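Local coordinates for protein beta-mannosidase (PDB 4CVU) that probably hydrolyses terminal beta-linked mannose residues from the non-reducing ends of mannosides, as a fungal exo-acting enzyme of glycoside hydrolase family 2, at residues A[31-34]-A[35-38]; A[375-379]-A[380-384]; A[640-643]-A[644-648]; A[782-786]-A[787-791]. All blocks are in the same frame, centred on the assembly; numbering follows the deposited sequence.

Interaction 1: residues A[31-34]-A[35-38]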
loop_
_atom_site.group_PDB
_atom_site.type_symbol
_atom_site.label_atom_id
_atom_site.label_comp_id
_atom_site.label_asym_id
_atom_site.label_seq_id
_atom_site.Cartn_x
_atom_site.Cartn_y
_atom_site.Cartn_z
ATOM N N HIS A 31 -4.980 38.439 -17.451
ATOM C CA HIS A 31 -4.019 37.346 -17.247
ATOM C C HIS A 31 -4.562 36.312 -16.226
ATOM O O HIS A 31 -4.683 36.611 -15.031
ATOM C CB HIS A 31 -2.693 37.912 -16.737
ATOM C CG HIS A 31 -1.919 38.673 -17.767
ATOM N ND1 HIS A 31 -2.306 39.914 -18.221
ATOM C CD2 HIS A 31 -0.755 38.383 -18.410
ATOM C CE1 HIS A 31 -1.429 40.353 -19.110
ATOM N NE2 HIS A 31 -0.481 39.442 -19.248
ATOM N N ASP A 32 -4.882 35.113 -16.699
ATOM C CA ASP A 32 -5.320 34.024 -15.839
ATOM C C ASP A 32 -4.121 33.579 -15.021
ATOM O O ASP A 32 -3.079 33.250 -15.568
ATOM C CB ASP A 32 -5.892 32.865 -16.672
ATOM C CG ASP A 32 -6.529 31.740 -15.806
ATOM O OD1 ASP A 32 -6.269 31.621 -14.604
ATOM O OD2 ASP A 32 -7.277 30.920 -16.325
ATOM N N LEU A 33 -4.255 33.587 -13.698
ATOM C CA LEU A 33 -3.159 33.154 -12.819
ATOM C C LEU A 33 -2.757 31.678 -12.992
ATOM O O LEU A 33 -1.652 31.293 -12.610
ATOM C CB LEU A 33 -3.477 33.477 -11.361
ATOM C CG LEU A 33 -3.449 34.978 -11.037
ATOM C CD1 LEU A 33 -3.691 35.197 -9.559
ATOM C CD2 LEU A 33 -2.136 35.670 -11.427
ATOM N N ALA A 34 -3.623 30.874 -13.607
ATOM C CA ALA A 34 -3.307 29.496 -13.917
ATOM C C ALA A 34 -2.191 29.350 -14.933
ATOM O O ALA A 34 -1.487 28.345 -14.925
ATOM C CB ALA A 34 -4.544 28.763 -14.431
ATOM N N LEU A 35 -2.052 30.319 -15.826
ATOM C CA LEU A 35 -1.059 30.249 -16.902
ATOM C C LEU A 35 0.253 30.845 -16.462
ATOM O O LEU A 35 1.217 30.815 -17.216
ATOM C CB LEU A 35 -1.585 30.963 -18.155
ATOM C CG LEU A 35 -2.919 30.392 -18.677
ATOM C CD1 LEU A 35 -3.470 31.212 -19.839
ATOM C CD2 LEU A 35 -2.780 28.931 -19.071
ATOM N N GLN A 36 0.295 31.415 -15.252
ATOM C CA GLN A 36 1.535 31.937 -14.700
ATOM C C GLN A 36 2.294 30.794 -14.052
ATOM O O GLN A 36 1.748 29.719 -13.834
ATOM C CB GLN A 36 1.263 33.036 -13.683
ATOM C CG GLN A 36 0.663 34.294 -14.294
ATOM C CD GLN A 36 1.544 34.910 -15.368
ATOM O OE1 GLN A 36 2.747 35.061 -15.180
ATOM N NE2 GLN A 36 0.945 35.273 -16.499
ATOM N N LYS A 37 3.545 31.037 -13.719
ATOM C CA LYS A 37 4.417 29.985 -13.236
ATOM C C LYS A 37 4.646 30.131 -11.715
ATOM O O LYS A 37 5.141 31.165 -11.254
ATOM C CB LYS A 37 5.714 30.028 -14.060
ATOM C CG LYS A 37 6.908 29.304 -13.457
ATOM C CD LYS A 37 7.079 27.870 -13.904
ATOM C CE LYS A 37 8.392 27.285 -13.375
ATOM N NZ LYS A 37 9.593 27.841 -14.077
ATOM N N TRP A 38 4.272 29.100 -10.957
ATOM C CA TRP A 38 4.275 29.147 -9.486
ATOM C C TRP A 38 5.310 28.222 -8.810
ATOM O O TRP A 38 5.522 27.077 -9.235
ATOM C CB TRP A 38 2.860 28.799 -8.954
ATOM C CG TRP A 38 1.859 29.840 -9.327
ATOM C CD1 TRP A 38 1.041 29.828 -10.407
ATOM C CD2 TRP A 38 1.603 31.061 -8.638
ATOM N NE1 TRP A 38 0.291 30.953 -10.432
ATOM C CE2 TRP A 38 0.630 31.751 -9.372
ATOM C CE3 TRP A 38 2.113 31.646 -7.470
ATOM C CZ2 TRP A 38 0.121 32.997 -8.976
ATOM C CZ3 TRP A 38 1.627 32.890 -7.082
ATOM C CH2 TRP A 38 0.628 33.548 -7.831
HETATM O O HOH W 1 -1.642 34.882 -17.202
#
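Trp-38 reaches back to Leu-33 across a tight turn that opens with an Asx turn at Asp-32, a local example of side chains fixing the path of a loop. In the galactose-binding-like domain this bend carries the chain from strand 29-32 of one antiparallel sheet to strand 38-41 of another. Among the polar contacts, Asp-32 OD1 accepts from Ala-34 N at 2.9 Å, the donor standing above the carboxylate plane. Two backbone bonds then close the bend, Leu-35 N to Asp-32 O at 3.1 Å and Gln-36 N to Leu-33 O at 3.3 Å.

A water is shared by Asp-32 O and Gln-36 NE2, 2.7 Å from each. The glutamine can take part because its chain folds at chi2 (-59°), turning the amide back over the bend. There NE2 also lies 4.0 Å from His-31 CD2, at the edge of the imidazole.

Apolar packing is looser: Leu-33 CD2 lies 4.3 Å from Trp-38 CZ2, and both side chains rest on Leu-152 of strand 152-156. Phe-53 meets the indole and also touches Leu-33. The N-H helps to fix the rotation of the indole, for Trp-38 NE1 donates to Leu-33 O at 2.9 Å and 170°, the acceptor lying in the ring plane, while Gln-36 N approaches the same oxygen from the opposite face of the carbonyl.

Interaction 2: residues A[375-379]-A[380-384]. With CD (cadmium ion), chain U.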
loop_
_atom_site.group_PDB
_atom_site.type_symbol
_atom_site.label_atom_id
_atom_site.label_comp_id
_atom_site.label_asym_id
_atom_site.label_seq_id
_atom_site.Cartn_x
_atom_site.Cartn_y
_atom_site.Cartn_z
ATOM N N PHE A 375 -41.357 20.839 1.065
ATOM C CA PHE A 375 -41.019 21.597 -0.100
ATOM C C PHE A 375 -42.177 21.578 -1.111
ATOM O O PHE A 375 -42.908 20.597 -1.178
ATOM C CB PHE A 375 -39.757 21.016 -0.712
ATOM C CG PHE A 375 -38.504 21.307 0.064
ATOM C CD1 PHE A 375 -38.098 20.489 1.108
ATOM C CD2 PHE A 375 -37.707 22.400 -0.270
ATOM C CE1 PHE A 375 -36.940 20.769 1.783
ATOM C CE2 PHE A 375 -36.541 22.668 0.404
ATOM C CZ PHE A 375 -36.169 21.875 1.436
ATOM N N GLU A 376 -42.320 22.637 -1.897
ATOM C CA GLU A 376 -43.273 22.712 -3.016
ATOM C C GLU A 376 -42.594 23.225 -4.287
ATOM O O GLU A 376 -41.867 24.212 -4.238
ATOM C CB GLU A 376 -44.420 23.643 -2.677
ATOM C CG GLU A 376 -45.223 23.201 -1.468
ATOM C CD GLU A 376 -46.354 24.135 -1.124
ATOM O OE1 GLU A 376 -46.632 25.084 -1.902
ATOM O OE2 GLU A 376 -46.962 23.934 -0.049
ATOM N N ILE A 377 -42.831 22.569 -5.414
ATOM C CA ILE A 377 -42.231 22.993 -6.680
ATOM C C ILE A 377 -43.327 23.484 -7.605
ATOM O O ILE A 377 -44.235 22.762 -7.927
ATOM C CB ILE A 377 -41.370 21.902 -7.343
ATOM C CG1 ILE A 377 -40.669 22.372 -8.627
ATOM C CG2 ILE A 377 -42.182 20.675 -7.685
ATOM C CD1 ILE A 377 -39.493 23.279 -8.463
ATOM N N ASN A 378 -43.232 24.754 -7.984
ATOM C CA ASN A 378 -44.235 25.391 -8.808
ATOM C C ASN A 378 -45.627 25.164 -8.193
ATOM O O ASN A 378 -46.540 24.870 -8.878
ATOM C CB ASN A 378 -44.191 24.867 -10.224
ATOM C CG ASN A 378 -42.902 25.204 -10.921
ATOM O OD1 ASN A 378 -42.398 26.295 -10.772
ATOM N ND2 ASN A 378 -42.359 24.251 -11.688
ATOM N N GLY A 379 -45.743 25.274 -6.898
ATOM C CA GLY A 379 -47.019 25.146 -6.232
ATOM C C GLY A 379 -47.436 23.747 -5.842
ATOM O O GLY A 379 -48.365 23.591 -5.094
ATOM N N HIS A 380 -46.715 22.731 -6.292
ATOM C CA HIS A 380 -47.053 21.332 -5.953
ATOM C C HIS A 380 -46.148 20.786 -4.857
ATOM O O HIS A 380 -44.926 20.860 -4.962
ATOM C CB HIS A 380 -46.942 20.412 -7.166
ATOM C CG HIS A 380 -47.726 20.881 -8.356
ATOM N ND1 HIS A 380 -47.284 21.890 -9.192
ATOM C CD2 HIS A 380 -48.914 20.473 -8.860
ATOM C CE1 HIS A 380 -48.163 22.072 -10.163
ATOM N NE2 HIS A 380 -49.166 21.236 -9.977
ATOM N N GLU A 381 -46.765 20.270 -3.798
ATOM C CA GLU A 381 -46.085 19.394 -2.839
ATOM C C GLU A 381 -45.443 18.207 -3.535
ATOM O O GLU A 381 -46.011 17.650 -4.483
ATOM C CB GLU A 381 -47.110 18.843 -1.847
ATOM C CG GLU A 381 -47.475 19.835 -0.807
ATOM C CD GLU A 381 -48.570 19.354 0.133
ATOM O OE1 GLU A 381 -48.846 18.163 0.273
ATOM O OE2 GLU A 381 -49.142 20.213 0.771
ATOM N N PHE A 382 -44.269 17.780 -3.055
ATOM C CA PHE A 382 -43.700 16.532 -3.526
ATOM C C PHE A 382 -42.967 15.818 -2.391
ATOM O O PHE A 382 -42.540 16.472 -1.420
ATOM C CB PHE A 382 -42.753 16.786 -4.701
ATOM C CG PHE A 382 -41.551 17.598 -4.325
ATOM C CD1 PHE A 382 -41.601 18.967 -4.344
ATOM C CD2 PHE A 382 -40.381 16.966 -3.895
ATOM C CE1 PHE A 382 -40.498 19.712 -3.969
ATOM C CE2 PHE A 382 -39.276 17.707 -3.530
ATOM C CZ PHE A 382 -39.333 19.080 -3.556
ATOM N N TYR A 383 -42.825 14.501 -2.513
ATOM C CA TYR A 383 -42.055 13.729 -1.538
ATOM C C TYR A 383 -40.560 13.830 -1.894
ATOM O O TYR A 383 -40.171 13.360 -2.966
ATOM C CB TYR A 383 -42.459 12.246 -1.525
ATOM C CG TYR A 383 -42.006 11.587 -0.239
ATOM C CD1 TYR A 383 -40.715 11.109 -0.100
ATOM C CD2 TYR A 383 -42.851 11.523 0.858
ATOM C CE1 TYR A 383 -40.271 10.557 1.091
ATOM C CE2 TYR A 383 -42.418 10.973 2.053
ATOM C CZ TYR A 383 -41.121 10.502 2.169
ATOM O OH TYR A 383 -40.651 9.970 3.352
ATOM N N ALA A 384 -39.751 14.424 -1.023
ATOM C CA ALA A 384 -38.301 14.543 -1.304
ATOM C C ALA A 384 -37.610 13.226 -1.003
ATOM O O ALA A 384 -37.943 12.554 -0.026
ATOM C CB ALA A 384 -37.697 15.663 -0.497
HETATM CD CD CD U . -50.448 19.161 2.227
HETATM O O HOH W 2 -41.115 17.954 0.588
HETATM O O HOH W 3 -52.068 17.356 2.156
HETATM O O HOH W 4 -48.772 18.841 4.077
HETATM O O HOH W 5 -51.903 21.239 2.732
#
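Phe-382 holds CG between its backbone N and carbonyl carbon (chi1 65°), a torsion that brings its ring back against the preceding strand. There CZ meets Phe-375 CB at 3.5 Å and CD1 meets Ile-377 CG2 at 3.8 Å. With an alanine in place of Phe-382, Phe-375 CB and Ile-377 CG2 would probably lose the ring they pack against, opening a gap beside them.

The two strands form a tight beta hairpin, joined by a type I' turn through Asn-378 and Gly-379. Ile-377 N donates to His-380 O at 2.7 Å, and His-380 N returns the bond to Ile-377 O at 3.0 Å; His-380 ND1 adds a weak one to that same oxygen. On the other face Glu-376 and Glu-381 run side by side. Glu-381 chelates a cadmium ion, with OE2 at 2.2 Å and OE1 at 2.7 Å, and three waters join it. The metal, with Arg-699 bonded to OE1, would probably offset the like charge of Glu-376, whose OE2 is bonded to His-374.

Strand 374-377 lies between strands 351-354 and 380-389, Phe-375 touching Phe-353 and Met-418, and strand 380-389 continues parallel to strands 418-421 and 702-705, consistent with the catalytic barrel of this family.

Interaction 3: residues A[640-643]-A[644-648]. With NAG (2-acetamido-2-deoxy-beta-D-glucopyranose), chain L; NAG (2-acetamido-2-deoxy-beta-D-glucopyranose), chain B; NAG (2-acetamido-2-deoxy-beta-D-glucopyranose), chain C.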
loop_
_atom_site.group_PDB
_atom_site.type_symbol
_atom_site.label_atom_id
_atom_site.label_comp_id
_atom_site.label_asym_id
_atom_site.label_seq_id
_atom_site.Cartn_x
_atom_site.Cartn_y
_atom_site.Cartn_z
ATOM N N ASN A 640 -11.957 5.697 21.547
ATOM C CA ASN A 640 -13.126 6.299 20.915
ATOM C C ASN A 640 -13.435 5.704 19.555
ATOM O O ASN A 640 -14.610 5.496 19.214
ATOM C CB ASN A 640 -12.927 7.815 20.769
ATOM C CG ASN A 640 -13.064 8.546 22.094
ATOM O OD1 ASN A 640 -13.099 7.929 23.147
ATOM N ND2 ASN A 640 -13.166 9.877 22.027
ATOM N N SER A 641 -12.396 5.450 18.763
ATOM C CA SER A 641 -12.573 4.806 17.488
ATOM C C SER A 641 -13.146 3.399 17.629
ATOM O O SER A 641 -14.007 2.974 16.827
ATOM C CB SER A 641 -11.237 4.778 16.753
ATOM O OG SER A 641 -10.900 6.117 16.417
ATOM N N THR A 642 -12.665 2.677 18.646
ATOM C CA THR A 642 -13.085 1.315 18.908
ATOM C C THR A 642 -14.603 1.232 19.190
ATOM O O THR A 642 -15.245 0.215 18.924
ATOM C CB THR A 642 -12.245 0.686 20.053
ATOM O OG1 THR A 642 -10.919 0.453 19.560
ATOM C CG2 THR A 642 -12.815 -0.649 20.536
ATOM N N LEU A 643 -15.173 2.303 19.715
ATOM C CA LEU A 643 -16.607 2.304 20.031
ATOM C C LEU A 643 -17.384 2.087 18.726
ATOM O O LEU A 643 -18.423 1.440 18.722
ATOM C CB LEU A 643 -17.029 3.612 20.673
ATOM C CG LEU A 643 -16.437 3.826 22.069
ATOM C CD1 LEU A 643 -16.495 5.288 22.450
ATOM C CD2 LEU A 643 -17.201 2.961 23.087
ATOM N N GLY A 644 -16.851 2.616 17.621
ATOM C CA GLY A 644 -17.551 2.468 16.343
ATOM C C GLY A 644 -17.379 1.082 15.809
ATOM O O GLY A 644 -18.354 0.501 15.273
ATOM N N GLN A 645 -16.121 0.603 15.814
ATOM C CA GLN A 645 -15.800 -0.792 15.533
ATOM C C GLN A 645 -16.763 -1.763 16.235
ATOM O O GLN A 645 -17.245 -2.747 15.630
ATOM C CB GLN A 645 -14.373 -1.123 15.940
ATOM C CG GLN A 645 -13.316 -0.331 15.206
ATOM C CD GLN A 645 -13.377 -0.554 13.720
ATOM O OE1 GLN A 645 -13.853 0.290 12.960
ATOM N NE2 GLN A 645 -12.925 -1.705 13.302
ATOM N N VAL A 646 -17.043 -1.494 17.498
ATOM C CA VAL A 646 -17.939 -2.328 18.296
ATOM C C VAL A 646 -19.387 -2.241 17.817
ATOM O O VAL A 646 -20.076 -3.251 17.764
ATOM C CB VAL A 646 -17.822 -1.997 19.796
ATOM C CG1 VAL A 646 -18.945 -2.642 20.633
ATOM C CG2 VAL A 646 -16.469 -2.467 20.307
ATOM N N GLU A 647 -19.854 -1.048 17.484
ATOM C CA GLU A 647 -21.228 -0.902 16.953
ATOM C C GLU A 647 -21.426 -1.770 15.719
ATOM O O GLU A 647 -22.400 -2.502 15.581
ATOM C CB GLU A 647 -21.565 0.551 16.657
ATOM C CG GLU A 647 -21.840 1.407 17.907
ATOM C CD GLU A 647 -21.937 2.906 17.594
ATOM O OE1 GLU A 647 -21.819 3.302 16.409
ATOM O OE2 GLU A 647 -22.163 3.705 18.537
ATOM N N MET A 648 -20.475 -1.742 14.784
ATOM C CA MET A 648 -20.661 -2.534 13.612
ATOM C C MET A 648 -20.637 -4.012 13.939
ATOM O O MET A 648 -21.403 -4.802 13.359
ATOM C CB MET A 648 -19.547 -2.172 12.575
ATOM C CG MET A 648 -19.673 -0.781 12.033
ATOM S SD MET A 648 -18.424 -0.592 10.679
ATOM C CE MET A 648 -17.084 -0.464 11.805
HETATM C C1 NAG L . -13.290 10.748 23.173
HETATM C C2 NAG L . -14.423 10.409 24.101
HETATM C C3 NAG L . -14.511 11.466 25.190
HETATM C C4 NAG L . -13.143 11.570 25.868
HETATM C C5 NAG L . -12.048 11.811 24.825
HETATM C C6 NAG L . -10.648 11.888 25.423
HETATM C C7 NAG L . -16.594 9.404 23.515
HETATM C C8 NAG L . -17.800 9.444 22.603
HETATM N N2 NAG L . -15.641 10.316 23.316
HETATM O O3 NAG L . -15.557 11.092 26.089
HETATM O O4 NAG L . -13.104 12.620 26.825
HETATM O O5 NAG L . -12.067 10.749 23.895
HETATM O O6 NAG L . -10.399 10.697 26.127
HETATM O O7 NAG L . -16.543 8.534 24.375
HETATM C C1 NAG B . -12.977 -5.560 17.201
HETATM C C2 NAG B . -13.902 -6.755 17.306
HETATM C C3 NAG B . -14.958 -6.596 18.401
HETATM C C4 NAG B . -14.388 -6.102 19.735
HETATM C C5 NAG B . -13.536 -4.909 19.436
HETATM C C6 NAG B . -12.881 -4.331 20.693
HETATM C C7 NAG B . -14.309 -7.966 15.223
HETATM C C8 NAG B . -15.174 -8.142 14.003
HETATM N N2 NAG B . -14.616 -6.987 16.056
HETATM O O3 NAG B . -15.617 -7.824 18.602
HETATM O O4 NAG B . -15.400 -5.688 20.624
HETATM O O5 NAG B . -12.525 -5.235 18.503
HETATM O O6 NAG B . -12.066 -5.307 21.313
HETATM O O7 NAG B . -13.373 -8.753 15.416
HETATM C C1 NAG C . -15.893 -6.706 21.494
HETATM C C2 NAG C . -16.476 -6.009 22.722
HETATM C C3 NAG C . -17.173 -6.967 23.653
HETATM C C4 NAG C . -18.175 -7.802 22.885
HETATM C C5 NAG C . -17.475 -8.479 21.722
HETATM C C6 NAG C . -18.476 -9.271 20.882
HETATM C C7 NAG C . -15.428 -4.048 23.760
HETATM C C8 NAG C . -14.210 -3.521 24.460
HETATM N N2 NAG C . -15.405 -5.348 23.429
HETATM O O3 NAG C . -17.865 -6.208 24.602
HETATM O O4 NAG C . -18.749 -8.767 23.741
HETATM O O5 NAG C . -16.872 -7.513 20.877
HETATM O O6 NAG C . -17.821 -9.702 19.714
HETATM O O7 NAG C . -16.379 -3.291 23.548
#
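Thr-642 O and Val-646 N, 2.9 Å apart, set the pattern of helix 638-655, which the pair Leu-643 O and Glu-647 N repeats at 3.1 Å. One residue earlier the pattern is split: Ser-641 O accepts from Gly-644 N at 3.0 Å and only weakly from Gln-645 N at 3.3 Å.

The side chains show how one helix can serve a buried and a sugar-covered side. Thr-642 and Val-646, one turn apart, bring their CG2 methyls to 4.1 Å. The threonine's chi1 (-71°) sets OG1 beside its own backbone N, where it bonds Ile-638 O, and sends CG2 to within 3.7 Å of C6 in one N-acetylglucosamine. Val-646 CG2 approaches the acetamide oxygen O7 of the next sugar in that glycan at 3.3 Å. The chain of Gln-645, bent at chi2, fastens its amide to Asn-626 through OE1 and to Asn-618 through NE2. Glu-647 lays CG alongside Leu-643 O, and its carboxylate bonds Tyr-629 OH.

At the other end Asn-640 ND2 is joined covalently to C1 of a different N-acetylglucosamine at 1.4 Å; the same nitrogen donates to Pro-630 O, which helps to fix the amide, and Leu-643 CD1 borders the acetamide. With Ser-641 and Thr-642 following Asn-640, this is the Asn-X-Thr sequon of N-glycosylation, here occupied within a helix.

Interaction 4: residues A[782-786]-A[787-791]; sequences ANNAG and MTKST
Asn-784 and Met-787 make a local turn contact, backbone and side chain together, in the loop that leads from strand 765-774 into the edge strand 790-795. The backbone half is Met-787 N donating to Asn-784 O at 3.0 Å. It is the last of three successive bonds of the same spacing, preceded by Ala-785 N to Ala-782 O and Gly-786 N to Asn-783 O (2.9 Å). Residues Asn-783 to Gly-786 all have positive phi, and the chain therefore coils with left-handed sense, an uncommon path for residues other than glycine.

The side-chain half is Asn-784 ND2 donating to Met-787 O at 2.8 Å and 157°. The acceptor lies near the amide plane, whereas the donor stands well above the plane of the carbonyl. With CG opposite the backbone N (chi1 -154°), the amide extends forward over the chain that follows the turn. It also grips strand 765-774 of the Mannosidase Ig/CBM-like domain, a beta-sandwich of the E-set clan: ND2 bonds Leu-771 O, and OD1 accepts from Trp-773 N. Replacing this asparagine with an alanine would probably leave Met-787 O and the two strand atoms without their shared partner and weaken the tie between the turn and strand 765-774.

The Lys-789 side chain passes obliquely across the amide, its CG 4.0 Å from Asn-784 ND2. Met-787 CB lies 3.5 Å from the backbone oxygen Asn-784 O. Beyond CB the methionine chain packs against Leu-771 and Trp-773 of one strand and Ile-804 and Ala-806 of strand 799-807.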
loop_
_atom_site.group_PDB
_atom_site.type_symbol
_atom_site.label_atom_id
_atom_site.label_comp_id
_atom_site.label_asym_id
_atom_site.label_seq_id
_atom_site.Cartn_x
_atom_site.Cartn_y
_atom_site.Cartn_z
ATOM N N ALA A 782 -47.305 -24.902 1.236
ATOM C CA ALA A 782 -48.649 -25.389 0.919
ATOM C C ALA A 782 -49.706 -24.321 1.175
ATOM O O ALA A 782 -49.748 -23.744 2.255
ATOM C CB ALA A 782 -48.962 -26.643 1.716
ATOM N N ASN A 783 -50.536 -24.072 0.166
ATOM C CA ASN A 783 -51.611 -23.075 0.224
ATOM C C ASN A 783 -51.080 -21.652 0.409
ATOM O O ASN A 783 -51.785 -20.779 0.944
ATOM C CB ASN A 783 -52.623 -23.400 1.325
ATOM C CG ASN A 783 -53.115 -24.830 1.244
ATOM O OD1 ASN A 783 -52.956 -25.610 2.186
ATOM N ND2 ASN A 783 -53.668 -25.198 0.098
ATOM N N ASN A 784 -49.845 -21.431 -0.054
ATOM C CA ASN A 784 -49.193 -20.133 0.063
ATOM C C ASN A 784 -49.187 -19.640 1.509
ATOM O O ASN A 784 -49.377 -18.457 1.762
ATOM C CB ASN A 784 -49.900 -19.119 -0.843
ATOM C CG ASN A 784 -48.993 -17.996 -1.282
ATOM O OD1 ASN A 784 -47.832 -18.223 -1.623
ATOM N ND2 ASN A 784 -49.526 -16.779 -1.311
ATOM N N ALA A 785 -48.947 -20.568 2.437
ATOM C CA ALA A 785 -48.946 -20.314 3.874
ATOM C C ALA A 785 -50.221 -19.660 4.409
ATOM O O ALA A 785 -50.191 -19.044 5.471
ATOM C CB ALA A 785 -47.738 -19.479 4.262
ATOM N N GLY A 786 -51.329 -19.827 3.696
ATOM C CA GLY A 786 -52.624 -19.258 4.085
ATOM C C GLY A 786 -52.820 -17.824 3.617
ATOM O O GLY A 786 -53.775 -17.173 4.013
ATOM N N MET A 787 -51.920 -17.338 2.766
ATOM C CA MET A 787 -51.981 -15.956 2.274
ATOM C C MET A 787 -52.378 -15.939 0.804
ATOM O O MET A 787 -52.003 -16.824 0.041
ATOM C CB MET A 787 -50.629 -15.255 2.460
ATOM C CG MET A 787 -50.623 -13.779 2.046
ATOM S SD MET A 787 -49.076 -12.896 2.405
ATOM C CE MET A 787 -49.191 -12.742 4.184
ATOM N N THR A 788 -53.149 -14.938 0.412
ATOM C CA THR A 788 -53.525 -14.761 -0.976
ATOM C C THR A 788 -52.285 -14.680 -1.873
ATOM O O THR A 788 -51.269 -14.100 -1.485
ATOM C CB THR A 788 -54.388 -13.496 -1.162
ATOM O OG1 THR A 788 -54.892 -13.461 -2.492
ATOM C CG2 THR A 788 -53.580 -12.212 -0.897
ATOM N N LYS A 789 -52.378 -15.266 -3.063
ATOM C CA LYS A 789 -51.274 -15.264 -4.026
ATOM C C LYS A 789 -51.098 -13.907 -4.671
ATOM O O LYS A 789 -50.040 -13.616 -5.205
ATOM C CB LYS A 789 -51.509 -16.279 -5.144
ATOM C CG LYS A 789 -51.267 -17.723 -4.757
ATOM C CD LYS A 789 -51.733 -18.679 -5.853
ATOM C CE LYS A 789 -50.754 -19.833 -6.042
ATOM N NZ LYS A 789 -51.210 -20.784 -7.095
ATOM N N SER A 790 -52.155 -13.104 -4.657
ATOM C CA SER A 790 -52.163 -11.838 -5.345
ATOM C C SER A 790 -53.247 -10.942 -4.778
ATOM O O SER A 790 -54.271 -11.429 -4.275
ATOM C CB SER A 790 -52.429 -12.066 -6.828
ATOM O OG SER A 790 -52.564 -10.836 -7.496
ATOM N N THR A 791 -53.025 -9.630 -4.860
ATOM C CA THR A 791 -54.029 -8.675 -4.449
ATOM C C THR A 791 -53.892 -7.364 -5.230
ATOM O O THR A 791 -52.775 -6.925 -5.537
ATOM C CB THR A 791 -53.971 -8.412 -2.934
ATOM O OG1 THR A 791 -54.906 -7.380 -2.605
ATOM C CG2 THR A 791 -52.594 -7.967 -2.516
#

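The four contacts follow one another along the chain without nesting, and none touches another. Interaction 1 and interaction 4 lie on opposite sides of the chain's centre, their centres about 72 Å apart, one in the galactose-binding-like domain and the other in the Mannosidase Ig/CBM-like domain. Interaction 2 lies nearer the middle, centre to centre about 45 Å from the first and 39 Å from the last, in the mixed sheet with the parallel strands. Interaction 3, on helix 638-655, is about 40 Å from interaction 2, again between centres, on the far side of the chain's centre; attached glycans border that helix. They are thus separate local features, a bend, a hairpin, a helix turn and a loop, in different parts of a multidomain enzyme.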